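Local coordinates for protein SusD homolog (PDB 3IV0) that probably binds glycans at the outer membrane of Bacteroides thetaiotaomicron, at residues E23-S28 and I99-I104; N31-A36 and R131-F136; Y80-R85 and P462-A467; I268-N271 and I277-M280. One frame throughout, in Å; residues are numbered along the deposited sequence. Where two conformers were deposited one is given.

Interaction 1: E23-S28 and I99-I104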
# COMPACT_ATOMS: atom_id res chain seq x y z
N GLU A 23 -1.94 22.44 -12.57
CA GLU A 23 -2.13 21.81 -11.28
C GLU A 23 -3.42 21.01 -11.24
O GLU A 23 -3.43 19.92 -10.67
CB GLU A 23 -2.06 22.81 -10.14
CG GLU A 23 -1.98 22.14 -8.75
CD GLU A 23 -1.44 23.07 -7.67
OE1 GLU A 23 -1.69 24.30 -7.77
OE2 GLU A 23 -0.78 22.59 -6.72
N ALA A 24 -4.52 21.51 -11.80
CA ALA A 24 -5.75 20.74 -11.89
C ALA A 24 -5.55 19.45 -12.66
O ALA A 24 -6.09 18.39 -12.28
CB ALA A 24 -6.91 21.60 -12.50
N PHE A 25 -4.78 19.51 -13.74
CA PHE A 25 -4.49 18.32 -14.50
C PHE A 25 -3.69 17.33 -13.65
O PHE A 25 -4.02 16.15 -13.62
CB PHE A 25 -3.78 18.67 -15.80
CG PHE A 25 -3.71 17.53 -16.76
CD1 PHE A 25 -2.70 16.60 -16.66
CD2 PHE A 25 -4.68 17.34 -17.73
CE1 PHE A 25 -2.64 15.56 -17.52
CE2 PHE A 25 -4.60 16.28 -18.61
CZ PHE A 25 -3.58 15.37 -18.48
N LEU A 26 -2.67 17.80 -12.95
CA LEU A 26 -1.92 16.95 -12.02
C LEU A 26 -2.85 16.33 -10.99
O LEU A 26 -2.79 15.12 -10.73
CB LEU A 26 -0.81 17.74 -11.39
CG LEU A 26 -0.04 17.03 -10.27
CD1 LEU A 26 0.67 15.80 -10.85
CD2 LEU A 26 0.94 17.99 -9.59
N LEU A 27 -3.77 17.10 -10.43
CA LEU A 27 -4.62 16.54 -9.44
C LEU A 27 -5.56 15.47 -10.01
O LEU A 27 -5.98 14.60 -9.27
CB LEU A 27 -5.40 17.64 -8.70
CG LEU A 27 -4.56 18.42 -7.69
CD1 LEU A 27 -5.37 19.65 -7.27
CD2 LEU A 27 -4.23 17.60 -6.47
N SER A 28 -5.87 15.51 -11.30
CA SER A 28 -6.69 14.48 -11.92
C SER A 28 -5.92 13.15 -11.96
O SER A 28 -6.54 12.10 -12.03
CB SER A 28 -7.14 14.91 -13.33
OG SER A 28 -6.13 14.75 -14.31
N ILE A 99 -1.52 6.74 -15.50
CA ILE A 99 -0.23 6.64 -16.21
C ILE A 99 -0.24 7.48 -17.49
O ILE A 99 0.70 8.23 -17.75
CB ILE A 99 0.14 5.16 -16.50
CG1 ILE A 99 0.53 4.44 -15.20
CG2 ILE A 99 1.24 5.05 -17.54
CD1 ILE A 99 0.37 2.93 -15.30
N GLN A 100 -1.29 7.36 -18.27
CA GLN A 100 -1.36 8.10 -19.53
C GLN A 100 -1.47 9.61 -19.28
O GLN A 100 -0.88 10.40 -20.02
CB GLN A 100 -2.52 7.60 -20.40
CG GLN A 100 -2.88 8.51 -21.58
CD GLN A 100 -1.80 8.59 -22.67
OE1 GLN A 100 -0.93 9.47 -22.66
NE2 GLN A 100 -1.89 7.68 -23.63
N ASP A 101 -2.20 10.04 -18.25
CA ASP A 101 -2.24 11.46 -17.92
C ASP A 101 -0.90 11.96 -17.42
O ASP A 101 -0.48 13.10 -17.74
CB ASP A 101 -3.40 11.77 -17.00
CG ASP A 101 -4.74 11.67 -17.73
OD1 ASP A 101 -4.76 11.68 -19.00
OD2 ASP A 101 -5.78 11.58 -17.07
N ALA A 102 -0.17 11.16 -16.65
CA ALA A 102 1.20 11.53 -16.28
C ALA A 102 2.04 11.71 -17.52
O ALA A 102 2.81 12.66 -17.61
CB ALA A 102 1.84 10.48 -15.32
N ASN A 103 1.95 10.77 -18.44
CA ASN A 103 2.70 10.87 -19.69
C ASN A 103 2.37 12.16 -20.43
O ASN A 103 3.28 12.84 -20.96
CB ASN A 103 2.44 9.65 -20.58
CG ASN A 103 3.01 8.34 -20.02
OD1 ASN A 103 3.90 8.36 -19.17
ND2 ASN A 103 2.54 7.23 -20.53
N ILE A 104 1.09 12.51 -20.48
CA ILE A 104 0.66 13.75 -21.12
C ILE A 104 1.24 14.95 -20.42
O ILE A 104 1.80 15.84 -21.06
CB ILE A 104 -0.86 13.83 -21.21
CG1 ILE A 104 -1.39 12.80 -22.22
CG2 ILE A 104 -1.31 15.27 -21.57
CD1 ILE A 104 -2.84 12.49 -22.12
O HOH W 1 -5.89 10.73 -14.58
O HOH W 2 -7.44 14.05 -16.76

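Interaction 2: N31-A36 and R131-F136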
# COMPACT_ATOMS: atom_id res chain seq x y z
N ASN A 31 -6.44 11.81 -8.61
CA ASN A 31 -7.81 11.32 -8.58
C ASN A 31 -7.98 9.95 -9.20
O ASN A 31 -8.68 9.11 -8.66
CB ASN A 31 -8.74 12.37 -9.23
CG ASN A 31 -10.19 12.04 -9.08
OD1 ASN A 31 -10.69 12.00 -7.97
ND2 ASN A 31 -10.87 11.75 -10.19
N SER A 32 -7.36 9.74 -10.35
CA SER A 32 -7.43 8.44 -10.98
C SER A 32 -6.79 7.36 -10.13
O SER A 32 -7.35 6.26 -10.03
CB SER A 32 -6.83 8.43 -12.39
OG SER A 32 -7.63 9.21 -13.28
N PHE A 33 -5.66 7.65 -9.49
CA PHE A 33 -5.03 6.66 -8.62
C PHE A 33 -5.97 6.35 -7.46
O PHE A 33 -6.12 5.18 -7.08
CB PHE A 33 -3.71 7.18 -8.12
CG PHE A 33 -2.95 6.18 -7.32
CD1 PHE A 33 -2.18 5.19 -7.95
CD2 PHE A 33 -3.00 6.17 -5.96
CE1 PHE A 33 -1.46 4.26 -7.21
CE2 PHE A 33 -2.29 5.24 -5.22
CZ PHE A 33 -1.54 4.29 -5.86
N ARG A 34 -6.62 7.35 -6.90
CA ARG A 34 -7.58 7.15 -5.83
C ARG A 34 -8.73 6.28 -6.33
O ARG A 34 -9.22 5.39 -5.62
CB ARG A 34 -8.09 8.48 -5.33
CG ARG A 34 -9.25 8.35 -4.35
CD ARG A 34 -9.53 9.65 -3.68
NE ARG A 34 -9.84 10.71 -4.63
CZ ARG A 34 -9.78 12.00 -4.34
NH1 ARG A 34 -9.44 12.41 -3.14
NH2 ARG A 34 -10.10 12.89 -5.29
N ASN A 35 -9.25 6.56 -7.52
CA ASN A 35 -10.32 5.73 -8.08
C ASN A 35 -9.92 4.28 -8.23
O ASN A 35 -10.73 3.39 -7.95
CB ASN A 35 -10.81 6.32 -9.41
CG ASN A 35 -11.70 7.52 -9.23
OD1 ASN A 35 -12.31 7.70 -8.19
ND2 ASN A 35 -11.77 8.34 -10.28
N ALA A 36 -8.69 4.05 -8.71
CA ALA A 36 -8.21 2.69 -8.95
C ALA A 36 -8.04 1.89 -7.68
O ALA A 36 -8.13 0.65 -7.71
CB ALA A 36 -6.90 2.75 -9.67
N ARG A 131 3.19 8.16 -11.72
CA ARG A 131 3.31 7.15 -12.76
C ARG A 131 4.00 5.91 -12.24
O ARG A 131 3.55 4.78 -12.49
CB ARG A 131 4.04 7.70 -13.98
CG ARG A 131 4.14 6.71 -15.13
CD ARG A 131 4.76 7.32 -16.38
NE ARG A 131 6.15 7.61 -16.12
CZ ARG A 131 6.94 8.36 -16.89
NH1 ARG A 131 6.47 8.89 -17.98
NH2 ARG A 131 8.20 8.56 -16.55
N SER A 132 5.11 6.11 -11.54
CA SER A 132 5.86 5.02 -10.92
C SER A 132 5.04 4.28 -9.89
O SER A 132 5.09 3.03 -9.84
CB SER A 132 7.15 5.49 -10.30
OG SER A 132 7.94 6.16 -11.30
N LEU A 133 4.29 5.00 -9.07
CA LEU A 133 3.45 4.36 -8.08
C LEU A 133 2.38 3.50 -8.72
O LEU A 133 2.09 2.40 -8.28
CB LEU A 133 2.80 5.41 -7.16
CG LEU A 133 2.05 4.86 -5.97
CD1 LEU A 133 2.96 4.15 -4.96
CD2 LEU A 133 1.35 6.01 -5.26
N SER A 134 1.79 4.00 -9.81
CA SER A 134 0.76 3.26 -10.54
C SER A 134 1.36 2.01 -11.15
O SER A 134 0.75 0.93 -11.02
CB SER A 134 0.12 4.14 -11.61
OG SER A 134 -0.56 5.25 -11.02
N TYR A 135 2.50 2.13 -11.83
CA TYR A 135 3.16 0.96 -12.39
C TYR A 135 3.49 -0.04 -11.28
O TYR A 135 3.29 -1.25 -11.44
CB TYR A 135 4.45 1.31 -13.16
CG TYR A 135 4.16 1.63 -14.62
CD1 TYR A 135 3.60 0.68 -15.44
CD2 TYR A 135 4.46 2.86 -15.15
CE1 TYR A 135 3.33 0.95 -16.77
CE2 TYR A 135 4.18 3.14 -16.49
CZ TYR A 135 3.60 2.19 -17.26
OH TYR A 135 3.30 2.43 -18.61
N PHE A 136 4.02 0.43 -10.16
CA PHE A 136 4.31 -0.47 -9.04
C PHE A 136 3.08 -1.18 -8.57
O PHE A 136 3.12 -2.40 -8.38
CB PHE A 136 4.95 0.29 -7.91
CG PHE A 136 5.25 -0.56 -6.70
CD1 PHE A 136 6.13 -1.63 -6.78
CD2 PHE A 136 4.71 -0.25 -5.47
CE1 PHE A 136 6.45 -2.38 -5.65
CE2 PHE A 136 5.02 -1.03 -4.33
CZ PHE A 136 5.89 -2.10 -4.46

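Interaction 3: Y80-R85 and P462-A467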
# COMPACT_ATOMS: atom_id res chain seq x y z
N TYR A 80 -18.00 -13.08 -9.56
CA TYR A 80 -18.14 -11.62 -9.69
C TYR A 80 -17.42 -11.15 -10.95
O TYR A 80 -16.39 -10.47 -10.89
CB TYR A 80 -17.55 -10.92 -8.47
CG TYR A 80 -18.05 -11.38 -7.13
CD1 TYR A 80 -19.27 -10.98 -6.63
CD2 TYR A 80 -17.27 -12.23 -6.34
CE1 TYR A 80 -19.70 -11.40 -5.39
CE2 TYR A 80 -17.69 -12.65 -5.11
CZ TYR A 80 -18.91 -12.22 -4.62
OH TYR A 80 -19.31 -12.64 -3.37
N PRO A 81 -17.91 -11.52 -12.13
CA PRO A 81 -17.09 -11.34 -13.31
C PRO A 81 -16.73 -9.92 -13.73
O PRO A 81 -15.71 -9.73 -14.35
CB PRO A 81 -17.92 -11.98 -14.43
CG PRO A 81 -19.24 -12.29 -13.86
CD PRO A 81 -19.15 -12.29 -12.39
N ASP A 82 -17.64 -8.97 -13.45
CA ASP A 82 -17.49 -7.61 -14.00
C ASP A 82 -17.49 -6.49 -12.95
O ASP A 82 -17.11 -5.33 -13.28
CB ASP A 82 -18.58 -7.33 -15.04
CG ASP A 82 -18.41 -8.12 -16.30
OD1 ASP A 82 -17.26 -8.42 -16.70
OD2 ASP A 82 -19.43 -8.42 -16.96
N ASP A 83 -17.88 -6.80 -11.72
CA ASP A 83 -18.21 -5.78 -10.74
C ASP A 83 -17.15 -5.59 -9.65
O ASP A 83 -16.04 -6.14 -9.75
CB ASP A 83 -19.64 -5.96 -10.19
CG ASP A 83 -19.76 -7.04 -9.13
OD1 ASP A 83 -18.76 -7.46 -8.51
OD2 ASP A 83 -20.92 -7.43 -8.88
N ALA A 84 -17.45 -4.76 -8.67
CA ALA A 84 -16.43 -4.30 -7.71
C ALA A 84 -16.05 -5.32 -6.66
O ALA A 84 -15.24 -5.00 -5.78
CB ALA A 84 -16.85 -2.96 -7.03
N ARG A 85 -16.61 -6.52 -6.71
CA ARG A 85 -16.17 -7.61 -5.84
C ARG A 85 -15.19 -8.53 -6.51
O ARG A 85 -14.71 -9.47 -5.88
CB ARG A 85 -17.36 -8.41 -5.28
CG ARG A 85 -18.18 -7.69 -4.24
CD ARG A 85 -19.24 -6.76 -4.80
NE ARG A 85 -20.16 -7.39 -5.75
CZ ARG A 85 -21.25 -8.07 -5.44
NH1 ARG A 85 -21.63 -8.21 -4.19
NH2 ARG A 85 -21.99 -8.57 -6.42
N PRO A 462 -6.06 -12.56 -11.74
CA PRO A 462 -6.45 -12.75 -13.11
C PRO A 462 -6.54 -11.41 -13.82
O PRO A 462 -6.90 -10.43 -13.19
CB PRO A 462 -7.85 -13.39 -13.00
CG PRO A 462 -7.91 -13.97 -11.59
CD PRO A 462 -7.07 -13.04 -10.79
N ILE A 463 -6.25 -11.42 -15.11
CA ILE A 463 -6.43 -10.25 -15.97
C ILE A 463 -7.80 -10.38 -16.65
O ILE A 463 -8.05 -11.36 -17.34
CB ILE A 463 -5.32 -10.16 -16.99
CG1 ILE A 463 -4.01 -9.79 -16.27
CG2 ILE A 463 -5.63 -9.09 -18.09
CD1 ILE A 463 -2.75 -9.96 -17.12
N HIS A 464 -8.67 -9.39 -16.43
CA HIS A 464 -10.00 -9.39 -17.03
C HIS A 464 -9.93 -9.30 -18.55
O HIS A 464 -9.08 -8.65 -19.12
CB HIS A 464 -10.75 -8.20 -16.46
CG HIS A 464 -12.23 -8.21 -16.72
ND1 HIS A 464 -12.79 -7.77 -17.90
CD2 HIS A 464 -13.25 -8.62 -15.93
CE1 HIS A 464 -14.11 -7.89 -17.82
NE2 HIS A 464 -14.41 -8.41 -16.63
N ARG A 465 -10.88 -9.95 -19.21
CA ARG A 465 -10.94 -9.91 -20.68
C ARG A 465 -11.00 -8.51 -21.26
O ARG A 465 -10.56 -8.28 -22.37
CB ARG A 465 -12.12 -10.74 -21.16
CG ARG A 465 -13.45 -10.21 -20.68
N ASN A 466 -11.54 -7.53 -20.54
CA ASN A 466 -11.58 -6.18 -21.05
C ASN A 466 -10.18 -5.67 -21.41
O ASN A 466 -10.01 -4.84 -22.31
CB ASN A 466 -12.25 -5.21 -20.06
CG ASN A 466 -13.77 -5.50 -19.87
OD1 ASN A 466 -14.37 -6.35 -20.56
ND2 ASN A 466 -14.36 -4.84 -18.89
N ALA A 467 -9.16 -6.19 -20.74
CA ALA A 467 -7.80 -5.78 -21.05
C ALA A 467 -7.38 -6.23 -22.43
O ALA A 467 -6.57 -5.57 -23.07
CB ALA A 467 -6.82 -6.30 -19.98

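Interaction 4: I268-N271 and I277-M280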
# COMPACT_ATOMS: atom_id res chain seq x y z
N ILE A 268 -3.52 8.53 0.32
CA ILE A 268 -4.60 8.80 -0.63
C ILE A 268 -5.65 9.60 0.11
O ILE A 268 -6.10 9.21 1.19
CB ILE A 268 -5.21 7.47 -1.15
CG1 ILE A 268 -4.16 6.59 -1.86
CG2 ILE A 268 -6.36 7.75 -2.13
CD1 ILE A 268 -4.52 5.09 -1.97
N ALA A 269 -6.04 10.76 -0.43
CA ALA A 269 -6.89 11.68 0.27
C ALA A 269 -8.35 11.25 0.29
O ALA A 269 -8.91 10.89 -0.75
CB ALA A 269 -6.79 13.08 -0.42
N GLN A 270 -8.95 11.28 1.47
CA GLN A 270 -10.40 11.24 1.61
C GLN A 270 -10.85 12.59 2.14
O GLN A 270 -10.19 13.19 2.99
CB GLN A 270 -10.86 10.13 2.59
CG GLN A 270 -12.19 9.54 2.20
CD GLN A 270 -12.72 8.48 3.13
OE1 GLN A 270 -12.17 8.20 4.22
NE2 GLN A 270 -13.79 7.89 2.72
N ASN A 271 -11.96 13.05 1.64
CA ASN A 271 -12.53 14.31 2.13
C ASN A 271 -14.06 14.22 1.99
O ASN A 271 -14.64 14.57 0.95
CB ASN A 271 -11.92 15.50 1.42
CG ASN A 271 -12.26 16.80 2.09
OD1 ASN A 271 -13.30 16.91 2.71
ND2 ASN A 271 -11.36 17.78 2.01
N ILE A 277 -15.06 10.45 -1.33
CA ILE A 277 -15.36 9.39 -0.37
C ILE A 277 -14.98 8.05 -0.95
O ILE A 277 -15.36 7.69 -2.04
CB ILE A 277 -16.87 9.38 -0.02
CG1 ILE A 277 -17.31 10.79 0.36
CG2 ILE A 277 -17.18 8.44 1.14
CD1 ILE A 277 -18.80 10.90 0.75
N PHE A 278 -14.22 7.29 -0.18
CA PHE A 278 -13.86 5.95 -0.59
C PHE A 278 -15.08 5.06 -0.53
O PHE A 278 -15.95 5.30 0.26
CB PHE A 278 -12.81 5.39 0.35
CG PHE A 278 -11.50 6.21 0.45
CD1 PHE A 278 -11.00 6.97 -0.63
CD2 PHE A 278 -10.73 6.14 1.61
CE1 PHE A 278 -9.81 7.65 -0.50
CE2 PHE A 278 -9.54 6.81 1.74
CZ PHE A 278 -9.07 7.57 0.69
N MSE A 279 -15.09 3.99 -1.30
CA MSE A 279 -16.11 2.98 -1.11
C MSE A 279 -16.01 2.43 0.30
O MSE A 279 -14.91 2.19 0.80
CB MSE A 279 -15.89 1.85 -2.07
CG MSE A 279 -16.25 2.16 -3.44
SE MSE A 279 -15.86 0.71 -4.69
CE MSE A 279 -16.92 -0.56 -3.93
N MSE A 280 -17.15 2.22 0.94
CA MSE A 280 -17.16 1.62 2.24
C MSE A 280 -16.36 0.30 2.25
O MSE A 280 -15.54 0.07 3.14
CB MSE A 280 -18.61 1.37 2.62
CG MSE A 280 -18.74 0.84 3.97
SE MSE A 280 -20.53 0.94 4.67
CE MSE A 280 -20.69 2.34 4.54

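Interaction 1: E23-S28 and I99-I104
The Phe25 ring presents its edge to the backbone of Asp101: the carbonyl O of Asp101 lies in the ring plane, 3.3 Å from CE1 of Phe25. Beside that carbonyl, the CB and carboxylate of Asp101 pass the CE1–CZ corner, with the carboxylate plane turned 60° from the ring plane, so the two flat groups do not stack. The same corner also serves Ile104: CZ of Phe25 meets its CG2 at 3.8 Å, an apolar touch made obliquely. Phe25 reaches this far because its CG stands anti to the backbone N (chi1 -168°), which carries the ring across to the neighbouring helix. Shortening Phe25 to an alanine is likely to strip Ile104 CG2 and the Asp101 carbonyl of their aromatic neighbour and open a gap between the two helices. The polar half of the contact runs through water. Ser28 OG donates to Phe25 O at 2.6 Å, in the carbonyl plane and on a lone pair, which fixes the hydroxyl on its own helix. One water donates to Ser28 O and, at 2.6 Å, to Asp101 OD2; a second donates to Ser28 OG and to the same OD2, leaving that oxygen held by two solvent bridges. The short segments run nearly antiparallel, at 155°, with axes 9.7 Å apart at closest approach. Segment 23-28 belongs to helix 19-39 and segment 99-104 to helix 93-108; Trp14 meets the Phe25 ring edge-to-face and also touches Ile104, while Leu26 packs on Phe123 and Glu126 of helix 117-142.

Interaction 2: N31-A36 and R131-F136
Phe33 buries more surface in this contact than either of its partners, Leu133 and Ser134, and its ring meets both. CZ of Phe33 comes within 3.4 Å of CD2 of Leu133, with Leu133 CG only slightly farther from the same corner; the leucine branch approaches obliquely and the two side chains cross at about a right angle. Phe33 CG is anti to the backbone N (chi1 -175°), a setting that sends the ring straight at the neighbouring helix. On another side of the ring, Ser134 OG lies near the ring plane, 3.5 Å from CD1 of Phe33. This buried hydroxyl is hydrogen-bonded to Met130 O one turn back, which satisfies its polarity so that it can sit against an aromatic edge. Replacing Phe33 with a serine would probably open a gap beside Leu133 CD2 in the core. Phe137 meets the Phe33 ring edge-to-face, and Ile268 and Phe266 of strand 264-268 close in on Phe33 and Leu133 respectively. A side chain of helix 19-39 thus packs on helix 117-142 in the interior, consistent with the TPR-like helical packing of the SusD family.

Interaction 3: Y80-R85 and P462-A467
Two hydrogen bonds from a single imidazole nitrogen join the segments: His464 NE2 donates to Asp82 OD1 and, weakly, to Pro81 O. The bond to Asp82 OD1 is 2.9 Å long with an N-H...O angle of 145°; the oxygen lies in the ring plane and is met nearly along its C-O axis, while the carboxylate and imidazole planes stand 54° apart. The bond from NE2 to Pro81 O has the same length but bends to 122°, as expected when one N-H is shared between two acceptors. The His464 ring extends toward the loop and presents its edge to both oxygens.

The other ring nitrogen makes a capping bond. Asn466 N donates to His464 ND1 at 2.9 Å, at the turn that leads into helix 466-470, so the imidazole is held at both nitrogens and has little freedom to rotate; donation at NE2 and acceptance at ND1 would suit a neutral ring. The contact brings the loop between helices 73-79 and 93-108 against the C-terminal part of the SusD-family fold, and a backbone hydrogen bond of His464 with Met90 reinforces the junction.

A salt bridge shapes the loop itself. Arg85 grips Asp83 side-on, NH2 reaching OD2 at 2.9 Å and NE reaching OD1 at 3.1 Å. The backbone N of Arg85 also donates to Asp83 OD1, which closes an Asx turn.

Over one face of the Arg85 guanidinium, near its centre, lies CE1 of Tyr80, 3.7 Å above the plane.

Interaction 4: I268-N271 and I277-M280
Ala269 O, which accepts a hydrogen bond from Arg34 NH1 of helix 19-39, also lies 3.4 Å from Phe278 CE1. The first segment starts at the end of strand 264-268 and runs into the loop that turns back on itself before helix 284-287; the second lies farther along that loop, and its Phe278 side chain packs against the first arm. Gln270 lies across one face of the Phe278 ring. Its CG makes a CH-pi contact, 3.7 Å from the ring centroid and only 7° off the normal, and beyond it the amide plane runs nearly level with the ring, stacked at 10°. The chain is extended past CG, which lays CB, CG and CD in succession over the aromatic face; Gln270 CD comes to 3.4 Å from Phe278 CD2. The backbone N of Gln270 is hydrogen-bonded to Asn361 OD1, which helps to hold this arm. Phe278 CG is anti to its carbonyl carbon (chi1 -59°), and the ring thereby turns back toward the earlier arm, with Met38 and Ser39 of helix 19-39 packing nearby. At the ring edge, in plane, the carbonyl O of Ile268 stands 3.4 Å from Phe278 CZ, and CG2 of the same isoleucine rests 3.8 Å from Phe278 CE1.

Interactions 1 and 2 share helix 19-39 and have centres 11 Å apart; their second segments, on helices 93-108 and 117-142, are consecutive helices joined directly by the Asn103 OD1–Arg131 NH1 hydrogen bond of 2.9 Å. Interaction 4, in series after both, lies about 14 Å from interaction 2 between centres, and Arg34 ties the two together through Ala269 and Phe278. Interaction 3 spans most of the chain, crosses interactions 1 and 2 in sequence order and encloses interaction 4, which it touches through Ala84 and Met279. The helical N-terminal part is thus knitted both to the loop after strand 264-268 and to the C-terminal region.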